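Local atomic coordinates of probable secreted solute-binding lipoprotein (Streptomyces coelicolor, PDB entry 3I3V), a protein that probably binds a solute outside the cell and delivers it to a membrane transporter, as extracellular solute-binding proteins of its family generally do. Residues 104-109 and 285-291; 123-127 and 280-284; 118-122 and 310-316; 316-321 and 329-335; 175-180 and 354-358. All blocks are in the same frame, centred on the assembly; numbering follows the deposited sequence.

In the fold
Five contacts illustrate how one fold can be held by different chemistry. Contact 2 lies nearest the centre of the chain and is a regular antiparallel strand pair, gripped by backbone bonds. Its strands run directly into the segments of contacts 1 and 3, where aromatic side chains bond to main-chain carbonyls; these two meet through backbone atoms of Phe119 and Phe290. Contacts 3 and 4 share helix 313-323 and Val316, yet contact 3 is wholly buried while contact 4 is only partly so and mainly aliphatic. Contact 5, beside contact 2 and joined to it through Val281 and Val354, is buried too, but carries a salt bridge whose aspartate faces solvent.

Contact 1 (104-109 and 285-291); sequences AALADW and YTLIGFW
Trp109, the first residue beyond helix 103-108, projects its indole into a hollow lined by the turn 285-288 and strand 289-292. The methyl CG2 of Thr286 is the bump on one face, 3.7 Å from the centroid of the Trp109 five-membered ring and 17° off its normal, a CH-pi contact. At the rim of the indole, Trp109 CZ2 lies 3.4 Å from Leu287 O, and Gly289, having no side chain, lets this corner come close. Trp109 CZ3 meets Trp291 CZ2 at 3.5 Å, the two indoles steeply inclined. At the other end Ala105 CB rests on Tyr285 CB at 3.6 Å, while Ala104 CB touches CE2 of the same tyrosine, whose hydroxyl is held by Gln353. A phenylalanine in place of Trp109 would probably leave Tyr285 O without its indole donor and open a gap beside Trp291. In this periplasmic-binding-protein fold the contact fastens a helix end to the connection leading into the edge strand 289-292. Trp109 NE1 donates to Tyr285 O at 2.7 Å, and a water links Asp108 OD1 to Tyr285 N. Both main-chain polar groups of Tyr285 are thus satisfied within a largely apolar interface, which probably helps fix the turn.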
# COMPACT_ATOMS: atom_id res chain seq x y z
N ALA C 104 -13.15 15.48 -41.84
CA ALA C 104 -13.47 15.64 -43.26
C ALA C 104 -12.37 15.04 -44.14
O ALA C 104 -12.65 14.45 -45.18
CB ALA C 104 -13.67 17.12 -43.58
N ALA C 105 -11.12 15.20 -43.72
CA ALA C 105 -10.02 14.66 -44.49
C ALA C 105 -10.09 13.14 -44.55
O ALA C 105 -9.92 12.54 -45.61
CB ALA C 105 -8.70 15.08 -43.88
N LEU C 106 -10.33 12.51 -43.41
CA LEU C 106 -10.40 11.06 -43.36
C LEU C 106 -11.58 10.53 -44.18
O LEU C 106 -11.48 9.47 -44.81
CB LEU C 106 -10.52 10.57 -41.92
CG LEU C 106 -10.68 9.06 -41.81
CD1 LEU C 106 -9.51 8.36 -42.49
CD2 LEU C 106 -10.80 8.66 -40.34
N ALA C 107 -12.68 11.27 -44.18
CA ALA C 107 -13.86 10.87 -44.92
C ALA C 107 -13.60 10.92 -46.42
O ALA C 107 -13.91 9.98 -47.16
CB ALA C 107 -15.03 11.77 -44.56
N ASP C 108 -13.01 12.03 -46.87
CA ASP C 108 -12.72 12.21 -48.29
C ASP C 108 -11.70 11.20 -48.82
O ASP C 108 -11.62 10.99 -50.04
CB ASP C 108 -12.23 13.64 -48.55
CG ASP C 108 -13.35 14.68 -48.42
OD1 ASP C 108 -13.09 15.86 -48.74
OD2 ASP C 108 -14.47 14.33 -48.00
N TRP C 109 -10.94 10.58 -47.92
CA TRP C 109 -9.94 9.60 -48.33
C TRP C 109 -10.45 8.16 -48.18
O TRP C 109 -9.68 7.21 -48.36
CB TRP C 109 -8.64 9.74 -47.52
CG TRP C 109 -7.66 10.74 -48.07
CD1 TRP C 109 -7.49 12.04 -47.67
CD2 TRP C 109 -6.69 10.52 -49.11
NE1 TRP C 109 -6.48 12.63 -48.38
CE2 TRP C 109 -5.97 11.72 -49.27
CE3 TRP C 109 -6.36 9.42 -49.92
CZ2 TRP C 109 -4.93 11.86 -50.21
CZ3 TRP C 109 -5.32 9.56 -50.85
CH2 TRP C 109 -4.62 10.77 -50.99
N TYR C 285 -8.76 18.06 -49.09
CA TYR C 285 -7.85 17.36 -48.21
C TYR C 285 -7.19 16.18 -48.92
O TYR C 285 -6.64 15.30 -48.27
CB TYR C 285 -8.60 16.84 -46.99
CG TYR C 285 -9.34 17.91 -46.22
CD1 TYR C 285 -8.66 18.81 -45.40
CD2 TYR C 285 -10.72 18.05 -46.35
CE1 TYR C 285 -9.33 19.82 -44.72
CE2 TYR C 285 -11.41 19.06 -45.68
CZ TYR C 285 -10.70 19.95 -44.87
OH TYR C 285 -11.37 20.98 -44.24
N THR C 286 -7.25 16.17 -50.24
CA THR C 286 -6.68 15.05 -50.97
C THR C 286 -5.46 15.32 -51.83
O THR C 286 -5.29 14.73 -52.89
CB THR C 286 -7.75 14.32 -51.82
OG1 THR C 286 -8.47 15.27 -52.63
CG2 THR C 286 -8.72 13.57 -50.91
N LEU C 287 -4.61 16.23 -51.35
CA LEU C 287 -3.35 16.51 -52.02
C LEU C 287 -2.45 15.39 -51.48
O LEU C 287 -2.92 14.54 -50.71
CB LEU C 287 -2.82 17.89 -51.64
CG LEU C 287 -3.38 19.03 -52.49
CD1 LEU C 287 -4.89 19.10 -52.33
CD2 LEU C 287 -2.74 20.35 -52.09
N ILE C 288 -1.18 15.38 -51.87
CA ILE C 288 -0.25 14.33 -51.45
C ILE C 288 -0.56 13.59 -50.14
O ILE C 288 -0.70 14.19 -49.07
CB ILE C 288 1.18 14.88 -51.40
CG1 ILE C 288 1.61 15.27 -52.82
CG2 ILE C 288 2.12 13.84 -50.80
CD1 ILE C 288 3.06 15.69 -52.93
N GLY C 289 -0.70 12.27 -50.25
CA GLY C 289 -0.97 11.43 -49.09
C GLY C 289 0.00 10.26 -49.11
O GLY C 289 0.69 10.05 -50.11
N PHE C 290 0.06 9.50 -48.01
CA PHE C 290 0.96 8.35 -47.89
C PHE C 290 0.26 7.03 -48.25
O PHE C 290 -0.71 6.65 -47.60
CB PHE C 290 1.51 8.24 -46.45
CG PHE C 290 2.45 9.35 -46.05
CD1 PHE C 290 3.78 9.35 -46.46
CD2 PHE C 290 2.01 10.40 -45.24
CE1 PHE C 290 4.66 10.37 -46.07
CE2 PHE C 290 2.88 11.42 -44.85
CZ PHE C 290 4.21 11.40 -45.27
N TRP C 291 0.76 6.33 -49.26
CA TRP C 291 0.16 5.06 -49.66
C TRP C 291 1.13 3.92 -49.32
O TRP C 291 2.35 4.11 -49.37
CB TRP C 291 -0.13 5.03 -51.16
CG TRP C 291 -0.99 6.15 -51.66
CD1 TRP C 291 -0.70 7.49 -51.61
CD2 TRP C 291 -2.25 6.04 -52.33
NE1 TRP C 291 -1.70 8.21 -52.22
CE2 TRP C 291 -2.66 7.35 -52.68
CE3 TRP C 291 -3.07 4.96 -52.69
CZ2 TRP C 291 -3.86 7.61 -53.36
CZ3 TRP C 291 -4.26 5.21 -53.36
CH2 TRP C 291 -4.64 6.53 -53.69
O HOH W 1 -10.94 16.92 -50.14

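Contact 2 (123-127 and 280-284); sequences ATNWP and TVIRA
Trp126 offers one face of its indole to Ile282, whose CD1 stands 4.2 Å from the centroid of the five-membered ring and 11° off the normal, a CH-pi contact; Trp172 and Lys176 of helix 172-182 also touch this side chain. On the opposite sheet face the amide of Asn125 and the guanidinium of Arg283 run alongside each other, planes 25° apart, too far for a hydrogen bond. Both pairs decorate antiparallel strands 122-131 and 280-284, of the kind that joins the two lobes in solute-binding proteins and probably acts as a hinge here. Thr124 and Ala284 exchange two backbone bonds, the shorter from Thr124 N to Ala284 O at 2.9 Å; Trp126 and Ile282 exchange two more, with Trp126 N reaching Ile282 O at 2.7 Å. CG anti to the backbone N (chi1 -160°) lays the indole alongside Ile282, and the paired backbones bring Trp126 CB to 3.4 Å from Ile282 CB. Between these pairs, Arg283 CA directs its hydrogen at Thr124 O, 3.3 Å away.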
# COMPACT_ATOMS: atom_id res chain seq x y z
N ALA C 123 -3.08 19.38 -47.60
CA ALA C 123 -4.41 19.93 -47.86
C ALA C 123 -4.31 21.30 -48.50
O ALA C 123 -3.21 21.81 -48.73
CB ALA C 123 -5.20 20.03 -46.55
N THR C 124 -5.46 21.89 -48.80
CA THR C 124 -5.47 23.22 -49.39
C THR C 124 -6.59 24.05 -48.81
O THR C 124 -7.71 23.56 -48.62
CB THR C 124 -5.69 23.19 -50.91
OG1 THR C 124 -4.70 22.36 -51.53
CG2 THR C 124 -5.58 24.61 -51.46
N ASN C 125 -6.26 25.30 -48.51
CA ASN C 125 -7.21 26.28 -48.02
C ASN C 125 -7.24 27.20 -49.23
O ASN C 125 -6.19 27.64 -49.70
CB ASN C 125 -6.69 27.02 -46.80
CG ASN C 125 -7.51 26.73 -45.56
OD1 ASN C 125 -7.23 25.80 -44.81
ND2 ASN C 125 -8.56 27.53 -45.35
N TRP C 126 -8.44 27.48 -49.73
CA TRP C 126 -8.61 28.31 -50.93
C TRP C 126 -9.61 29.42 -50.61
O TRP C 126 -10.77 29.35 -51.01
CB TRP C 126 -9.16 27.42 -52.04
CG TRP C 126 -9.00 27.89 -53.45
CD1 TRP C 126 -9.26 29.13 -53.96
CD2 TRP C 126 -8.63 27.07 -54.57
NE1 TRP C 126 -9.09 29.13 -55.32
CE2 TRP C 126 -8.70 27.88 -55.72
CE3 TRP C 126 -8.24 25.73 -54.70
CZ2 TRP C 126 -8.40 27.39 -57.00
CZ3 TRP C 126 -7.94 25.24 -55.97
CH2 TRP C 126 -8.02 26.07 -57.10
N PRO C 127 -9.17 30.46 -49.89
CA PRO C 127 -10.05 31.57 -49.52
C PRO C 127 -10.08 32.78 -50.47
O PRO C 127 -9.48 32.77 -51.55
CB PRO C 127 -9.53 31.96 -48.15
CG PRO C 127 -8.03 31.85 -48.37
CD PRO C 127 -7.89 30.56 -49.16
N THR C 280 -18.30 31.38 -48.24
CA THR C 280 -17.62 30.14 -48.62
C THR C 280 -16.17 30.23 -49.04
O THR C 280 -15.73 31.21 -49.65
CB THR C 280 -18.38 29.45 -49.78
OG1 THR C 280 -18.22 30.22 -50.97
CG2 THR C 280 -19.86 29.32 -49.46
N VAL C 281 -15.42 29.18 -48.72
CA VAL C 281 -14.02 29.05 -49.10
C VAL C 281 -13.83 27.59 -49.52
O VAL C 281 -14.45 26.70 -48.95
CB VAL C 281 -13.04 29.37 -47.94
CG1 VAL C 281 -13.36 30.72 -47.32
CG2 VAL C 281 -13.08 28.27 -46.89
N ILE C 282 -13.00 27.35 -50.53
CA ILE C 282 -12.72 26.00 -50.99
C ILE C 282 -11.69 25.32 -50.09
O ILE C 282 -10.70 25.93 -49.70
CB ILE C 282 -12.16 25.98 -52.44
CG1 ILE C 282 -13.24 26.38 -53.44
CG2 ILE C 282 -11.61 24.59 -52.79
CD1 ILE C 282 -12.75 26.40 -54.89
N ARG C 283 -11.94 24.06 -49.76
CA ARG C 283 -11.00 23.28 -48.96
C ARG C 283 -11.00 21.86 -49.51
O ARG C 283 -12.06 21.26 -49.71
CB ARG C 283 -11.38 23.28 -47.48
CG ARG C 283 -11.15 24.61 -46.76
CD ARG C 283 -11.40 24.52 -45.25
NE ARG C 283 -10.33 23.84 -44.52
CZ ARG C 283 -10.40 23.49 -43.23
NH1 ARG C 283 -11.50 23.74 -42.53
NH2 ARG C 283 -9.38 22.88 -42.64
N ALA C 284 -9.80 21.35 -49.79
CA ALA C 284 -9.62 19.99 -50.31
C ALA C 284 -8.58 19.34 -49.40
O ALA C 284 -7.62 20.00 -48.98
CB ALA C 284 -9.13 20.04 -51.75

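Contact 3 (118-122 and 310-316); sequences AFPYF and MYRPDVV
Met310, a selenomethionine at the end of helix 300-310, gives its carbonyl oxygen to the hydroxyl of Tyr121: OH of Tyr121 donates to Met310 O at 2.6 Å. That oxygen lies at the edge of the Tyr121 ring, near its plane, while the hydroxyl is tilted 25° from the carbonyl plane. Met310 CB also packs near that hydroxyl. Tyr311 answers in the reverse sense, its OH donating to Pro120 O at 2.6 Å, in the carbonyl plane and on a lone pair. The two tyrosines run antiparallel alongside each other, Tyr121 CD1 lying 3.9 Å from Tyr311 CE2, while the edge of Phe119 meets the face of Tyr311 in a T-shaped pair with planes at 89°. This exchange ties a helix break to the loop leading into strand 122-131, within a lobe of the periplasmic-binding-protein fold. At the break Arg312 takes the N-cap position of helix 313-323; its NE and NH2 grip the carboxylate of Asp314 side-on, and NH2 also bridges to Glu36. Next in the helix, Val315 CG1 comes within 3.9 Å of Tyr121 OH.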
# COMPACT_ATOMS: atom_id res chain seq x y z
N ALA C 118 -5.36 6.11 -48.42
CA ALA C 118 -4.05 6.50 -47.93
C ALA C 118 -4.09 7.31 -46.64
O ALA C 118 -5.15 7.66 -46.15
CB ALA C 118 -3.32 7.30 -49.01
N PHE C 119 -2.91 7.58 -46.09
CA PHE C 119 -2.81 8.39 -44.88
C PHE C 119 -2.86 9.83 -45.38
O PHE C 119 -2.01 10.25 -46.16
CB PHE C 119 -1.48 8.16 -44.15
CG PHE C 119 -1.41 6.88 -43.37
CD1 PHE C 119 -1.04 5.69 -43.97
CD2 PHE C 119 -1.68 6.87 -42.00
CE1 PHE C 119 -0.92 4.52 -43.23
CE2 PHE C 119 -1.56 5.70 -41.25
CZ PHE C 119 -1.18 4.53 -41.87
N PRO C 120 -3.87 10.61 -44.96
CA PRO C 120 -3.94 11.99 -45.43
C PRO C 120 -2.75 12.78 -44.88
O PRO C 120 -2.19 12.44 -43.84
CB PRO C 120 -5.27 12.48 -44.86
CG PRO C 120 -6.08 11.22 -44.74
CD PRO C 120 -5.06 10.27 -44.17
N TYR C 121 -2.36 13.83 -45.58
CA TYR C 121 -1.24 14.65 -45.12
C TYR C 121 -1.34 16.08 -45.61
O TYR C 121 -1.47 16.99 -44.79
CB TYR C 121 0.09 14.02 -45.56
CG TYR C 121 1.24 14.36 -44.64
CD1 TYR C 121 1.13 14.15 -43.27
CD2 TYR C 121 2.42 14.88 -45.14
CE1 TYR C 121 2.18 14.45 -42.42
CE2 TYR C 121 3.48 15.18 -44.30
CZ TYR C 121 3.36 14.97 -42.93
OH TYR C 121 4.39 15.28 -42.08
N PHE C 122 -1.30 16.30 -46.92
CA PHE C 122 -1.40 17.65 -47.46
C PHE C 122 -2.83 18.09 -47.76
O PHE C 122 -3.69 17.28 -48.14
CB PHE C 122 -0.53 17.79 -48.71
CG PHE C 122 0.93 18.00 -48.42
CD1 PHE C 122 1.43 17.80 -47.14
CD2 PHE C 122 1.80 18.40 -49.42
CE1 PHE C 122 2.77 17.99 -46.86
CE2 PHE C 122 3.16 18.59 -49.15
CZ PHE C 122 3.64 18.38 -47.86
N MSE C 310 6.33 11.19 -39.55
CA MSE C 310 5.64 12.19 -40.36
C MSE C 310 4.36 12.73 -39.71
O MSE C 310 4.00 13.89 -39.90
CB MSE C 310 5.30 11.59 -41.73
CG MSE C 310 6.52 11.26 -42.57
SE MSE C 310 7.50 12.84 -43.06
CE MSE C 310 9.11 11.99 -43.60
N TYR C 311 3.68 11.88 -38.94
CA TYR C 311 2.45 12.26 -38.23
C TYR C 311 2.72 12.90 -36.86
O TYR C 311 1.79 13.33 -36.18
CB TYR C 311 1.53 11.05 -38.05
CG TYR C 311 0.45 10.92 -39.10
CD1 TYR C 311 -0.86 10.58 -38.75
CD2 TYR C 311 0.73 11.15 -40.45
CE1 TYR C 311 -1.85 10.48 -39.70
CE2 TYR C 311 -0.27 11.05 -41.41
CZ TYR C 311 -1.56 10.71 -41.04
OH TYR C 311 -2.56 10.62 -41.98
N ARG C 312 3.98 12.97 -36.45
CA ARG C 312 4.30 13.56 -35.16
C ARG C 312 4.07 15.07 -35.21
O ARG C 312 4.49 15.74 -36.17
CB ARG C 312 5.76 13.26 -34.78
CG ARG C 312 6.00 13.09 -33.28
CD ARG C 312 7.33 12.42 -33.01
NE ARG C 312 8.44 13.31 -33.35
CZ ARG C 312 9.64 12.89 -33.72
NH1 ARG C 312 9.89 11.58 -33.79
NH2 ARG C 312 10.60 13.77 -33.99
N PRO C 313 3.42 15.64 -34.18
CA PRO C 313 3.14 17.07 -34.14
C PRO C 313 4.27 18.03 -34.51
O PRO C 313 4.04 19.00 -35.23
CB PRO C 313 2.65 17.27 -32.71
CG PRO C 313 1.89 16.00 -32.47
CD PRO C 313 2.88 14.97 -32.99
N ASP C 314 5.48 17.78 -34.03
CA ASP C 314 6.60 18.68 -34.35
C ASP C 314 6.96 18.66 -35.83
O ASP C 314 7.41 19.67 -36.38
CB ASP C 314 7.84 18.32 -33.53
CG ASP C 314 8.32 16.91 -33.78
OD1 ASP C 314 9.55 16.70 -33.85
OD2 ASP C 314 7.46 16.01 -33.90
N VAL C 315 6.78 17.50 -36.46
CA VAL C 315 7.10 17.36 -37.88
C VAL C 315 6.02 18.05 -38.69
O VAL C 315 6.30 18.71 -39.69
CB VAL C 315 7.17 15.87 -38.28
CG1 VAL C 315 7.52 15.76 -39.74
CG2 VAL C 315 8.22 15.15 -37.44
N VAL C 316 4.78 17.88 -38.26
CA VAL C 316 3.65 18.50 -38.92
C VAL C 316 3.78 20.02 -38.88
O VAL C 316 3.63 20.69 -39.89
CB VAL C 316 2.34 18.08 -38.25
CG1 VAL C 316 1.18 18.85 -38.83
CG2 VAL C 316 2.14 16.58 -38.41

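Contact 4 (316-321 and 329-335); sequences VARFVT and LRTDAVS
A helix packs against a returning loop here: Val316, Ala317 and Val320, on one side of helix 313-323, meet the extended segment 329-335, which follows the short strand 326-327. The contact is partly buried and mostly aliphatic. With CG1 anti to the backbone N (chi1 174°), Val320 reaches into the bend of the loop with this methyl, 3.8 Å from Ala333 CB and 3.6 Å from Ser335 N. One turn back, Ala317 CB touches Ala333 CB at 3.8 Å, and the methyl of Ala333 sits between Ala317 and Val320. Val316 uses its branches separately: CG1 lies 3.7 Å from Thr331 OG1, and CG2 lies 4.1 Å from Leu329 CD1. Thr331 OG1 itself bonds weakly to Leu329 O. The one hydrogen bond across the contact comes at the far end, where Ser335 OG donates to Val320 O at 2.7 Å from above the carbonyl plane, 40° out of it and not on a lone pair. Gln345 of helix 339-345 takes up the backbone N of the same serine. A helix, a short strand and a loop thus follow one another, the loop folding back over the helix, in a protein of the periplasmic-binding-protein fold.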
# COMPACT_ATOMS: atom_id res chain seq x y z
N VAL C 316 4.78 17.88 -38.26
CA VAL C 316 3.65 18.50 -38.92
C VAL C 316 3.78 20.02 -38.88
O VAL C 316 3.63 20.69 -39.89
CB VAL C 316 2.34 18.08 -38.25
CG1 VAL C 316 1.18 18.85 -38.83
CG2 VAL C 316 2.14 16.58 -38.41
N ALA C 317 4.10 20.54 -37.69
CA ALA C 317 4.27 21.98 -37.48
C ALA C 317 5.35 22.60 -38.37
O ALA C 317 5.27 23.77 -38.73
CB ALA C 317 4.57 22.25 -36.00
N ARG C 318 6.38 21.83 -38.72
CA ARG C 318 7.42 22.36 -39.60
C ARG C 318 6.85 22.59 -40.99
O ARG C 318 7.13 23.61 -41.63
CB ARG C 318 8.62 21.40 -39.69
CG ARG C 318 9.52 21.39 -38.46
CD ARG C 318 10.84 20.68 -38.74
NE ARG C 318 11.97 21.32 -38.06
CZ ARG C 318 12.23 21.23 -36.76
NH1 ARG C 318 11.44 20.52 -35.95
NH2 ARG C 318 13.28 21.87 -36.25
N PHE C 319 6.05 21.64 -41.48
CA PHE C 319 5.44 21.79 -42.79
C PHE C 319 4.60 23.06 -42.81
O PHE C 319 4.65 23.83 -43.76
CB PHE C 319 4.58 20.57 -43.15
CG PHE C 319 5.37 19.44 -43.73
CD1 PHE C 319 5.84 19.52 -45.04
CD2 PHE C 319 5.72 18.34 -42.95
CE1 PHE C 319 6.65 18.52 -45.56
CE2 PHE C 319 6.53 17.33 -43.46
CZ PHE C 319 7.00 17.42 -44.76
N VAL C 320 3.87 23.27 -41.73
CA VAL C 320 3.02 24.45 -41.57
C VAL C 320 3.83 25.75 -41.45
O VAL C 320 3.64 26.68 -42.23
CB VAL C 320 2.15 24.31 -40.31
CG1 VAL C 320 1.37 25.60 -40.07
CG2 VAL C 320 1.20 23.13 -40.46
N THR C 321 4.74 25.77 -40.49
CA THR C 321 5.58 26.93 -40.19
C THR C 321 6.68 27.26 -41.19
O THR C 321 6.80 28.40 -41.62
CB THR C 321 6.23 26.76 -38.80
OG1 THR C 321 5.22 26.82 -37.78
CG2 THR C 321 7.25 27.85 -38.54
N LEU C 329 -4.12 17.09 -41.21
CA LEU C 329 -4.10 16.61 -39.82
C LEU C 329 -4.29 17.76 -38.84
O LEU C 329 -4.06 18.92 -39.18
CB LEU C 329 -2.77 15.91 -39.52
CG LEU C 329 -2.25 14.90 -40.55
CD1 LEU C 329 -0.90 14.36 -40.10
CD2 LEU C 329 -3.25 13.78 -40.71
N ARG C 330 -4.70 17.44 -37.62
CA ARG C 330 -4.90 18.45 -36.58
C ARG C 330 -3.56 19.02 -36.14
O ARG C 330 -2.62 18.27 -35.89
CB ARG C 330 -5.57 17.84 -35.35
CG ARG C 330 -6.55 16.74 -35.64
CD ARG C 330 -7.96 17.13 -35.24
NE ARG C 330 -8.64 16.00 -34.63
CZ ARG C 330 -9.94 15.94 -34.41
NH1 ARG C 330 -10.73 16.95 -34.75
NH2 ARG C 330 -10.46 14.86 -33.84
N THR C 331 -3.49 20.35 -36.05
CA THR C 331 -2.29 21.07 -35.61
C THR C 331 -2.75 22.30 -34.84
O THR C 331 -3.92 22.67 -34.86
CB THR C 331 -1.44 21.64 -36.76
OG1 THR C 331 -1.70 20.94 -37.97
CG2 THR C 331 0.03 21.54 -36.42
N ASP C 332 -1.79 22.93 -34.16
CA ASP C 332 -2.04 24.15 -33.41
C ASP C 332 -1.15 25.20 -34.07
O ASP C 332 -1.26 26.39 -33.80
CB ASP C 332 -1.67 23.97 -31.93
CG ASP C 332 -2.70 23.17 -31.15
OD1 ASP C 332 -2.35 22.61 -30.08
OD2 ASP C 332 -3.88 23.10 -31.59
N ALA C 333 -0.27 24.71 -34.94
CA ALA C 333 0.66 25.55 -35.68
C ALA C 333 -0.08 26.41 -36.70
O ALA C 333 -1.14 26.03 -37.19
CB ALA C 333 1.70 24.69 -36.38
N VAL C 334 0.51 27.55 -37.03
CA VAL C 334 -0.06 28.47 -37.98
C VAL C 334 1.05 29.01 -38.87
O VAL C 334 2.13 29.33 -38.39
CB VAL C 334 -0.74 29.65 -37.27
CG1 VAL C 334 -1.23 30.66 -38.30
CG2 VAL C 334 -1.90 29.14 -36.41
N SER C 335 0.78 29.10 -40.16
CA SER C 335 1.77 29.60 -41.10
C SER C 335 1.98 31.11 -40.90
O SER C 335 1.55 31.93 -41.71
CB SER C 335 1.34 29.31 -42.54
OG SER C 335 1.36 27.91 -42.80

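Contact 5 (175-180 and 354-358); sequences QKLLAQ and VLLPD
Lys176 and Asp358 form the salt bridge of this contact, NZ of Lys176 lying 3.2 Å from Asp358 OD1 on the syn side and 19° out of the carboxylate plane. The same ammonium donates to Gln175 OE1, also at 3.2 Å, in the carbonyl plane and on a lone pair. Bends at chi2 (69°) and chi3 (71°) curl the lysine chain back toward its neighbour. That curl turns its methylenes toward Leu356, whose CD1 sits 3.5 Å from Lys176 CD and equally near CG, a tight fit. Replacing Lys176 by an alanine would probably leave Asp358 without its cationic mate and a gap beside Leu356. Outward along helix 172-182, Ala179 CB rests on Pro357 CG at 3.7 Å, with Tyr195 of helix 188-197 packed on both residues. Farther on, the side chains of Gln180 and Val354 cross at about a right angle, Gln180 CG 4.1 Å from Val354 CG2, while the amide NE2 of Gln180 is bonded to Thr280. The contact therefore seats a helix on the loop leaving strand 352-354. Since Asp358 is exposed while the lysine is buried, the charge pair is likely to be partly screened by solvent, with apolar fit carrying the inner side.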
# COMPACT_ATOMS: atom_id res chain seq x y z
N GLN C 175 -12.41 28.38 -63.62
CA GLN C 175 -13.24 27.19 -63.51
C GLN C 175 -13.53 26.80 -62.06
O GLN C 175 -14.63 26.33 -61.76
CB GLN C 175 -12.61 26.01 -64.30
CG GLN C 175 -11.93 24.92 -63.49
CD GLN C 175 -12.85 23.78 -63.10
OE1 GLN C 175 -12.43 22.82 -62.45
NE2 GLN C 175 -14.11 23.86 -63.50
N LYS C 176 -12.57 27.02 -61.16
CA LYS C 176 -12.78 26.71 -59.74
C LYS C 176 -13.65 27.77 -59.03
O LYS C 176 -14.47 27.42 -58.17
CB LYS C 176 -11.43 26.61 -59.03
CG LYS C 176 -11.16 25.25 -58.38
CD LYS C 176 -10.96 24.14 -59.40
CE LYS C 176 -9.64 24.29 -60.11
NZ LYS C 176 -9.47 23.30 -61.22
N LEU C 177 -13.49 29.04 -59.39
CA LEU C 177 -14.26 30.12 -58.76
C LEU C 177 -15.73 30.03 -59.17
O LEU C 177 -16.62 30.24 -58.35
CB LEU C 177 -13.72 31.50 -59.15
CG LEU C 177 -13.74 32.62 -58.09
CD1 LEU C 177 -13.97 33.95 -58.79
CD2 LEU C 177 -14.83 32.39 -57.05
N LEU C 178 -15.98 29.71 -60.45
CA LEU C 178 -17.34 29.58 -60.96
C LEU C 178 -18.04 28.44 -60.23
O LEU C 178 -19.21 28.55 -59.85
CB LEU C 178 -17.33 29.25 -62.46
CG LEU C 178 -18.56 29.51 -63.35
CD1 LEU C 178 -18.73 28.33 -64.28
CD2 LEU C 178 -19.84 29.75 -62.54
N ALA C 179 -17.32 27.34 -60.05
CA ALA C 179 -17.87 26.17 -59.37
C ALA C 179 -18.12 26.47 -57.90
O ALA C 179 -19.05 25.93 -57.31
CB ALA C 179 -16.90 24.98 -59.51
N GLN C 180 -17.30 27.32 -57.30
CA GLN C 180 -17.48 27.68 -55.90
C GLN C 180 -18.72 28.56 -55.74
O GLN C 180 -19.54 28.36 -54.84
CB GLN C 180 -16.24 28.41 -55.38
CG GLN C 180 -16.52 29.32 -54.19
CD GLN C 180 -15.28 29.82 -53.51
OE1 GLN C 180 -14.17 29.73 -54.04
NE2 GLN C 180 -15.45 30.37 -52.31
N VAL C 354 -16.66 24.68 -49.11
CA VAL C 354 -17.33 24.18 -50.30
C VAL C 354 -16.32 23.23 -50.94
O VAL C 354 -15.16 23.19 -50.56
CB VAL C 354 -17.75 25.29 -51.29
CG1 VAL C 354 -18.80 26.16 -50.64
CG2 VAL C 354 -16.54 26.11 -51.72
N LEU C 355 -16.76 22.46 -51.92
CA LEU C 355 -15.86 21.48 -52.50
C LEU C 355 -15.03 21.85 -53.72
O LEU C 355 -15.36 22.76 -54.49
CB LEU C 355 -16.67 20.20 -52.72
CG LEU C 355 -16.73 19.39 -54.00
CD1 LEU C 355 -17.59 18.16 -53.75
CD2 LEU C 355 -17.32 20.21 -55.13
N LEU C 356 -13.90 21.14 -53.86
CA LEU C 356 -12.99 21.29 -54.98
C LEU C 356 -13.41 20.18 -55.95
O LEU C 356 -13.21 19.00 -55.68
CB LEU C 356 -11.54 21.07 -54.55
CG LEU C 356 -10.58 21.05 -55.75
CD1 LEU C 356 -10.64 22.39 -56.44
CD2 LEU C 356 -9.15 20.74 -55.31
N PRO C 357 -14.00 20.54 -57.10
CA PRO C 357 -14.48 19.60 -58.12
C PRO C 357 -13.49 18.58 -58.71
O PRO C 357 -13.87 17.47 -59.05
CB PRO C 357 -15.05 20.51 -59.20
CG PRO C 357 -15.42 21.77 -58.44
CD PRO C 357 -14.23 21.93 -57.54
N ASP C 358 -12.22 18.98 -58.82
CA ASP C 358 -11.17 18.16 -59.41
C ASP C 358 -11.28 16.64 -59.35
O ASP C 358 -11.32 15.97 -60.39
CB ASP C 358 -9.83 18.59 -58.85
CG ASP C 358 -9.46 19.99 -59.26
OD1 ASP C 358 -10.39 20.82 -59.40
OD2 ASP C 358 -8.27 20.28 -59.44